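PDB 3V3T: cell division GTPase FtsZ, diverged from Clostridium botulinum C, which belongs to the tubulin/FtsZ family of cytoskeletal proteins and pairs a Rossmann-like GTPase domain with a C-terminal domain of the TubZ type. Local coordinates for residues E246-S251 / E259-I264; M187-S192 / I281-G286; T181-F186 / K205-K210. The protein carries 1 engineered substitution. All coordinates share one frame; numbering follows the deposited sequence.

Contact 1: E246-S251 / E259-I264; sequences EFMGIS and EAIKSI
I250 and I261 point at each other tip to tip across a beta-alpha-beta unit, in which strand 247-252 is followed by helix 258-265 and then by the parallel neighbour strand 270-275. The helix lies against one face of the sheet. The short axes of 247-251 and 259-264 come within 11.0 Å, their chain directions 127° apart, so the helix runs roughly back along the strand at a marked slant. Every second strand residue meets it: M248 and I250 direct their side chains to the helix. In I250, chi1 of -63° sets CG1 beside the backbone N and leaves CG2 anti to it, and CG2 touches CD1 of I261 at 4.0 Å. The end of the longer branch, CD1 of I250, meets the same I261 methyl at 4.1 Å, and the two branches together form a small fork around it. Branched isoleucines suit both places because each offers methyl groups at two heights. M248 works differently: it is unbranched, and its straight first and second torsions carry the sulfur out from the strand to the helix. I261 is shared between both strand residues, and its side chain also rests on helix 224-233 and on V282. K262 points off to one side of the strand and contributes the aliphatic base of its chain. This is a good use of lysine at the partly exposed margin of an apolar layer, since its ammonium sits at the far end of a long extended chain. At the start of the strand, E246 and F247 both face T285 in a classic beta bulge. The M248 sulfur touches both helix residues, SD lying 4.2 Å from I261 CG2 and 4.2 Å from K262 CG.

Contact 2: M187-S192 / I281-G286; sequences MNMSES and IVVATG
M189 reaches down from the loop after helix 172-187 and lays its side chain obliquely across two residues of strand 281-287. The interaction between 187-192 and 281-286 is entirely apolar. CG of M189 packs on CG2 of I281 at 4.2 Å, and its sulfur, SD, lies 4.0 Å from CG2 of V283. I281 and V283 are two apart, so both side chains stand on the same face of the strand, and one methionine is long enough to span them. The beta-branched pair suits an extended strand, offering methyls close to the backbone. In I281 it is the methyl set between the backbone N and the carbonyl carbon, CG2, that meets M189. M189 is straight at its second torsion and then bends at the third (chi3 81°), which turns its end methyl away from the line of the chain, on to S251 of the adjoining strand. V198 also touches M189.

No hydrogen bond crosses the contact; each partner bonds within itself or to other neighbours. N188 to E191 forms a turn closed by E191 N to N188 O at 3.1 Å, and M189 occupies its second position, from which its side chain is delivered to the sheet. N188 also binds K4 through OD1. On the strand side, backbone bonds alternate between neighbours: I281 and V283 pair with S251 and G249, V282 and A284 with L216 and V214. The strand is thus bonded on both edges within the sheet and turns I281 and V283 to the loop.

The setting is consistent with the tubulin/FtsZ fold. Helix 172-187 probably corresponds to the central helix that joins the two domains of these proteins, and the loop leaving it here closes over a face of the mixed sheet.

Contact 3: T181-F186 / K205-K210; sequences TLFNDF and KLLTMK
The end of the F186 ring pushes into the angle between L206 and L207, and L207 in turn fills a notch between the rings of F183 and F186. These two interlocked fits join helix 172-187, probably the central helix of the tubulin/FtsZ fold, to helix 200-208 beside the sheet, where F186 also touches I215 and V283. The nearest CA atoms, those of F186 and L207, are 9.6 Å apart. F183 and F186 are three residues apart on the first helix and thus on nearly the same side of it. F186 carries its ring out from the helix with CG anti to the backbone N (chi1 160°), so that it spans most of the gap. CZ of F186 is the leading point of this bump, 4.0 Å from CB of L206 and 4.2 Å from CG of L207. On one flank CE1 of F186 meets CD1 of L206 at 4.1 Å; on the other, CE2 lies 4.0 Å from CD2 of L207. Both leucines approach the ring at a slant.

The reverse fit is carried by a single methyl. CD2 of L207, besides touching F186, comes to 4.2 Å from CZ of F183, whose side chain crosses that of L207 at about a right angle. L207 has its first torsion at -96°, away from a staggered value, which suggests some accommodation to the two rings. Leucine suits this place because its forked end can fill a notch, while phenylalanine supplies flat length to bridge two helices.

Other faces of helix 172-187 carry polar groups: D185 forms a salt bridge with K279, and N184 hydrogen-bonds to Y30 and K4. Across the interface all four touching side chains are buried hydrocarbon, with no hydrogen bond between the segments. Hence the contact probably depends on shape and exclusion of water rather than on any directional bond.

All three contacts are buried and joined by apolar side chains without cross-segment hydrogen bonds, yet they occupy different layers. Contacts 1 and 2 share the sheet: G249 N to V283 O, at 2.7 Å, is a probable hydrogen bond between their strands, but contact 1 packs helix 258-265 on one face whereas contacts 2 and 3 lie toward the other. Contact 3, nearest the centre of the chain, joins two helices through aromatic rings, and F186 also touches V283 of contact 2. Contact 1 lies farthest out and alone has a lysine among its touching residues, the partly exposed K262. Contact 2 relies on a single long methionine from a loop, contact 1 on isoleucines meeting end to end and a methionine.

Contact 1: E246-S251 / E259-I264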
# COMPACT_ATOMS: atom_id res chain seq x y z
N GLU A 246 -13.52 -7.41 5.61
CA GLU A 246 -13.36 -8.74 6.18
C GLU A 246 -12.99 -8.65 7.66
O GLU A 246 -13.79 -8.99 8.53
CB GLU A 246 -12.31 -9.51 5.36
CG GLU A 246 -12.74 -10.91 4.94
CD GLU A 246 -14.07 -10.95 4.20
OE1 GLU A 246 -14.38 -9.99 3.46
OE2 GLU A 246 -14.80 -11.94 4.36
N PHE A 247 -11.77 -8.19 7.96
CA PHE A 247 -11.37 -7.97 9.34
C PHE A 247 -11.18 -6.47 9.56
O PHE A 247 -10.61 -5.79 8.71
CB PHE A 247 -10.06 -8.67 9.68
CG PHE A 247 -10.11 -10.16 9.58
CD1 PHE A 247 -11.32 -10.83 9.56
CD2 PHE A 247 -8.94 -10.90 9.51
CE1 PHE A 247 -11.37 -12.21 9.48
CE2 PHE A 247 -8.98 -12.27 9.43
CZ PHE A 247 -10.19 -12.93 9.42
N MET A 248 -11.65 -5.98 10.70
CA MET A 248 -11.46 -4.59 11.07
C MET A 248 -10.69 -4.48 12.37
O MET A 248 -10.94 -5.22 13.31
CB MET A 248 -12.81 -3.89 11.19
CG MET A 248 -12.72 -2.44 11.57
SD MET A 248 -14.36 -1.66 11.64
CE MET A 248 -14.77 -1.61 9.91
N GLY A 249 -9.71 -3.58 12.41
CA GLY A 249 -8.96 -3.33 13.63
C GLY A 249 -9.27 -1.94 14.15
O GLY A 249 -9.26 -0.97 13.39
N ILE A 250 -9.55 -1.84 15.45
CA ILE A 250 -9.92 -0.58 16.05
C ILE A 250 -9.10 -0.32 17.30
O ILE A 250 -9.18 -1.08 18.26
CB ILE A 250 -11.42 -0.57 16.43
CG1 ILE A 250 -12.29 -0.71 15.18
CG2 ILE A 250 -11.80 0.70 17.19
CD1 ILE A 250 -13.74 -0.98 15.48
N SER A 251 -8.31 0.75 17.29
CA SER A 251 -7.59 1.16 18.50
C SER A 251 -7.83 2.65 18.79
O SER A 251 -7.49 3.52 17.98
CB SER A 251 -6.09 0.87 18.38
OG SER A 251 -5.40 1.30 19.54
N GLU A 259 -20.33 0.10 16.73
CA GLU A 259 -21.37 -0.02 15.71
C GLU A 259 -21.45 1.22 14.83
O GLU A 259 -21.82 1.14 13.66
CB GLU A 259 -22.73 -0.33 16.33
CG GLU A 259 -23.63 -1.16 15.41
CD GLU A 259 -23.01 -2.51 15.07
OE1 GLU A 259 -22.24 -3.06 15.90
OE2 GLU A 259 -23.30 -3.04 13.97
N ALA A 260 -21.11 2.38 15.38
CA ALA A 260 -21.11 3.62 14.60
C ALA A 260 -19.92 3.69 13.65
O ALA A 260 -20.01 4.31 12.59
CB ALA A 260 -21.14 4.83 15.53
N ILE A 261 -18.80 3.08 14.02
CA ILE A 261 -17.63 3.06 13.15
C ILE A 261 -17.92 2.18 11.96
O ILE A 261 -17.62 2.54 10.83
CB ILE A 261 -16.38 2.52 13.88
CG1 ILE A 261 -15.95 3.48 14.99
CG2 ILE A 261 -15.23 2.26 12.88
CD1 ILE A 261 -14.78 2.99 15.81
N LYS A 262 -18.50 1.01 12.21
CA LYS A 262 -18.87 0.08 11.15
C LYS A 262 -19.88 0.76 10.23
O LYS A 262 -19.89 0.53 9.01
CB LYS A 262 -19.47 -1.19 11.75
CG LYS A 262 -18.47 -2.02 12.55
CD LYS A 262 -19.16 -3.18 13.26
CE LYS A 262 -18.15 -4.00 14.06
NZ LYS A 262 -18.79 -5.07 14.90
N SER A 263 -20.70 1.61 10.81
CA SER A 263 -21.72 2.32 10.05
C SER A 263 -21.08 3.20 8.98
O SER A 263 -21.59 3.32 7.86
CB SER A 263 -22.59 3.14 10.99
OG SER A 263 -23.50 3.94 10.26
N ILE A 264 -19.96 3.82 9.31
CA ILE A 264 -19.33 4.72 8.36
C ILE A 264 -18.29 4.01 7.50
O ILE A 264 -18.14 4.31 6.32
CB ILE A 264 -18.67 5.91 9.07
CG1 ILE A 264 -19.71 6.71 9.85
CG2 ILE A 264 -18.01 6.83 8.06
CD1 ILE A 264 -20.61 7.51 8.96

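Contact 2: M187-S192 / I281-G286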
# COMPACT_ATOMS: atom_id res chain seq x y z
N MET A 187 0.93 -0.70 12.59
CA MET A 187 1.82 -1.67 13.23
C MET A 187 2.02 -1.44 14.73
O MET A 187 2.42 -2.35 15.45
CB MET A 187 3.17 -1.68 12.53
CG MET A 187 3.10 -2.08 11.07
SD MET A 187 2.56 -3.80 10.88
CE MET A 187 0.78 -3.64 10.95
N ASN A 188 1.78 -0.23 15.22
CA ASN A 188 1.97 0.04 16.66
C ASN A 188 0.75 -0.21 17.56
O ASN A 188 0.79 0.12 18.74
CB ASN A 188 2.45 1.47 16.89
CG ASN A 188 3.89 1.69 16.48
OD1 ASN A 188 4.70 0.75 16.44
ND2 ASN A 188 4.23 2.93 16.17
N MET A 189 -0.32 -0.78 17.01
CA MET A 189 -1.54 -0.99 17.78
C MET A 189 -1.35 -2.02 18.88
O MET A 189 -2.21 -2.17 19.76
CB MET A 189 -2.71 -1.40 16.88
CG MET A 189 -3.21 -0.30 15.98
SD MET A 189 -4.35 -0.94 14.75
CE MET A 189 -5.87 -1.01 15.70
N SER A 190 -0.23 -2.73 18.84
CA SER A 190 0.05 -3.73 19.88
C SER A 190 0.80 -3.16 21.08
O SER A 190 0.95 -3.85 22.09
CB SER A 190 0.81 -4.93 19.30
OG SER A 190 1.85 -4.50 18.43
N GLU A 191 1.27 -1.92 20.99
CA GLU A 191 2.00 -1.30 22.09
C GLU A 191 1.23 -1.47 23.40
O GLU A 191 0.08 -1.05 23.52
CB GLU A 191 2.27 0.18 21.80
CG GLU A 191 3.28 0.40 20.68
CD GLU A 191 3.46 1.87 20.31
OE1 GLU A 191 2.50 2.65 20.49
OE2 GLU A 191 4.56 2.23 19.83
N SER A 192 1.88 -2.10 24.38
CA SER A 192 1.25 -2.44 25.65
C SER A 192 0.36 -1.32 26.20
O SER A 192 0.65 -0.13 26.04
CB SER A 192 2.28 -2.87 26.70
OG SER A 192 3.05 -1.77 27.15
N ILE A 281 -7.51 4.99 15.55
CA ILE A 281 -7.19 4.40 14.27
C ILE A 281 -8.09 3.21 13.95
O ILE A 281 -8.36 2.37 14.81
CB ILE A 281 -5.68 4.05 14.19
CG1 ILE A 281 -5.36 3.28 12.91
CG2 ILE A 281 -5.25 3.28 15.40
CD1 ILE A 281 -3.86 3.12 12.67
N VAL A 282 -8.58 3.19 12.72
CA VAL A 282 -9.33 2.07 12.19
C VAL A 282 -8.59 1.49 11.00
O VAL A 282 -8.19 2.21 10.07
CB VAL A 282 -10.73 2.51 11.70
CG1 VAL A 282 -11.53 1.30 11.20
CG2 VAL A 282 -11.49 3.27 12.79
N VAL A 283 -8.40 0.18 11.01
CA VAL A 283 -7.85 -0.52 9.87
C VAL A 283 -8.91 -1.45 9.33
O VAL A 283 -9.38 -2.34 10.04
CB VAL A 283 -6.63 -1.34 10.28
CG1 VAL A 283 -6.03 -2.03 9.05
CG2 VAL A 283 -5.60 -0.45 10.96
N ALA A 284 -9.30 -1.24 8.07
CA ALA A 284 -10.28 -2.07 7.41
C ALA A 284 -9.61 -2.89 6.31
O ALA A 284 -8.97 -2.33 5.43
CB ALA A 284 -11.40 -1.21 6.82
N THR A 285 -9.74 -4.21 6.37
CA THR A 285 -9.05 -5.09 5.43
C THR A 285 -10.04 -5.99 4.70
O THR A 285 -11.11 -6.27 5.20
CB THR A 285 -8.02 -5.99 6.16
OG1 THR A 285 -8.71 -6.89 7.03
CG2 THR A 285 -7.06 -5.14 6.99
N GLY A 286 -9.67 -6.45 3.51
CA GLY A 286 -10.54 -7.32 2.74
C GLY A 286 -11.61 -6.57 1.97
O GLY A 286 -12.60 -7.15 1.56

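Contact 3: T181-F186 / K205-K210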
# COMPACT_ATOMS: atom_id res chain seq x y z
N THR A 181 3.13 7.27 8.08
CA THR A 181 2.60 7.45 9.43
C THR A 181 1.45 6.48 9.70
O THR A 181 1.42 5.82 10.74
CB THR A 181 2.16 8.91 9.67
OG1 THR A 181 3.30 9.76 9.50
CG2 THR A 181 1.62 9.10 11.09
N LEU A 182 0.52 6.37 8.75
CA LEU A 182 -0.64 5.52 8.97
C LEU A 182 -0.22 4.06 9.09
O LEU A 182 -0.70 3.33 9.95
CB LEU A 182 -1.67 5.69 7.86
CG LEU A 182 -2.39 7.04 7.83
CD1 LEU A 182 -3.23 7.14 6.57
CD2 LEU A 182 -3.27 7.20 9.06
N PHE A 183 0.70 3.63 8.24
CA PHE A 183 1.11 2.25 8.28
C PHE A 183 1.87 1.91 9.56
O PHE A 183 1.63 0.89 10.20
CB PHE A 183 1.97 1.91 7.06
CG PHE A 183 2.26 0.46 6.94
CD1 PHE A 183 1.32 -0.39 6.37
CD2 PHE A 183 3.46 -0.06 7.38
CE1 PHE A 183 1.60 -1.75 6.24
CE2 PHE A 183 3.73 -1.41 7.26
CZ PHE A 183 2.79 -2.25 6.68
N ASN A 184 2.80 2.78 9.93
CA ASN A 184 3.54 2.58 11.16
C ASN A 184 2.63 2.65 12.40
O ASN A 184 2.80 1.89 13.36
CB ASN A 184 4.71 3.56 11.26
CG ASN A 184 5.62 3.26 12.41
OD1 ASN A 184 6.26 2.20 12.45
ND2 ASN A 184 5.69 4.18 13.37
N ASP A 185 1.65 3.56 12.39
CA ASP A 185 0.68 3.63 13.48
C ASP A 185 -0.10 2.32 13.56
O ASP A 185 -0.34 1.79 14.64
CB ASP A 185 -0.29 4.79 13.30
CG ASP A 185 0.35 6.13 13.58
OD1 ASP A 185 1.46 6.15 14.17
OD2 ASP A 185 -0.25 7.15 13.21
N PHE A 186 -0.49 1.82 12.39
CA PHE A 186 -1.17 0.53 12.28
C PHE A 186 -0.34 -0.58 12.96
O PHE A 186 -0.83 -1.28 13.84
CB PHE A 186 -1.47 0.26 10.80
CG PHE A 186 -1.73 -1.17 10.47
CD1 PHE A 186 -2.46 -1.97 11.32
CD2 PHE A 186 -1.26 -1.70 9.28
CE1 PHE A 186 -2.69 -3.29 10.99
CE2 PHE A 186 -1.50 -3.01 8.95
CZ PHE A 186 -2.21 -3.81 9.80
N LYS A 205 -2.93 -11.00 11.44
CA LYS A 205 -4.13 -11.35 10.67
C LYS A 205 -4.63 -10.21 9.77
O LYS A 205 -5.09 -10.45 8.66
CB LYS A 205 -5.25 -11.85 11.59
CG LYS A 205 -5.15 -13.34 11.88
CD LYS A 205 -5.87 -13.74 13.15
CE LYS A 205 -5.64 -15.23 13.42
NZ LYS A 205 -6.24 -15.68 14.73
N LEU A 206 -4.55 -8.98 10.26
CA LEU A 206 -4.95 -7.84 9.44
C LEU A 206 -3.97 -7.66 8.26
O LEU A 206 -4.38 -7.32 7.16
CB LEU A 206 -5.02 -6.56 10.28
CG LEU A 206 -6.17 -6.46 11.28
CD1 LEU A 206 -5.84 -5.48 12.40
CD2 LEU A 206 -7.50 -6.10 10.62
N LEU A 207 -2.68 -7.90 8.52
CA LEU A 207 -1.64 -7.79 7.51
C LEU A 207 -1.76 -8.86 6.42
O LEU A 207 -1.40 -8.62 5.27
CB LEU A 207 -0.28 -7.97 8.17
CG LEU A 207 0.51 -6.74 8.58
CD1 LEU A 207 1.79 -7.18 9.31
CD2 LEU A 207 0.81 -5.85 7.37
N THR A 208 -2.23 -10.04 6.79
CA THR A 208 -2.26 -11.13 5.84
C THR A 208 -3.60 -11.27 5.12
O THR A 208 -3.76 -12.13 4.25
CB THR A 208 -1.82 -12.48 6.49
OG1 THR A 208 -2.69 -12.83 7.57
CG2 THR A 208 -0.40 -12.36 7.02
N MET A 209 -4.56 -10.41 5.46
CA MET A 209 -5.87 -10.43 4.80
C MET A 209 -5.74 -9.92 3.37
O MET A 209 -5.07 -8.92 3.12
CB MET A 209 -6.88 -9.57 5.56
CG MET A 209 -8.20 -9.40 4.82
SD MET A 209 -9.08 -10.96 4.56
CE MET A 209 -9.37 -11.51 6.23
N LYS A 210 -6.37 -10.61 2.44
CA LYS A 210 -6.21 -10.30 1.03
C LYS A 210 -7.22 -9.26 0.57
O LYS A 210 -8.17 -8.95 1.28
CB LYS A 210 -6.37 -11.56 0.18
CG LYS A 210 -5.55 -12.74 0.67
CD LYS A 210 -4.08 -12.42 0.71
CE LYS A 210 -3.31 -13.67 1.10
NZ LYS A 210 -3.99 -14.89 0.57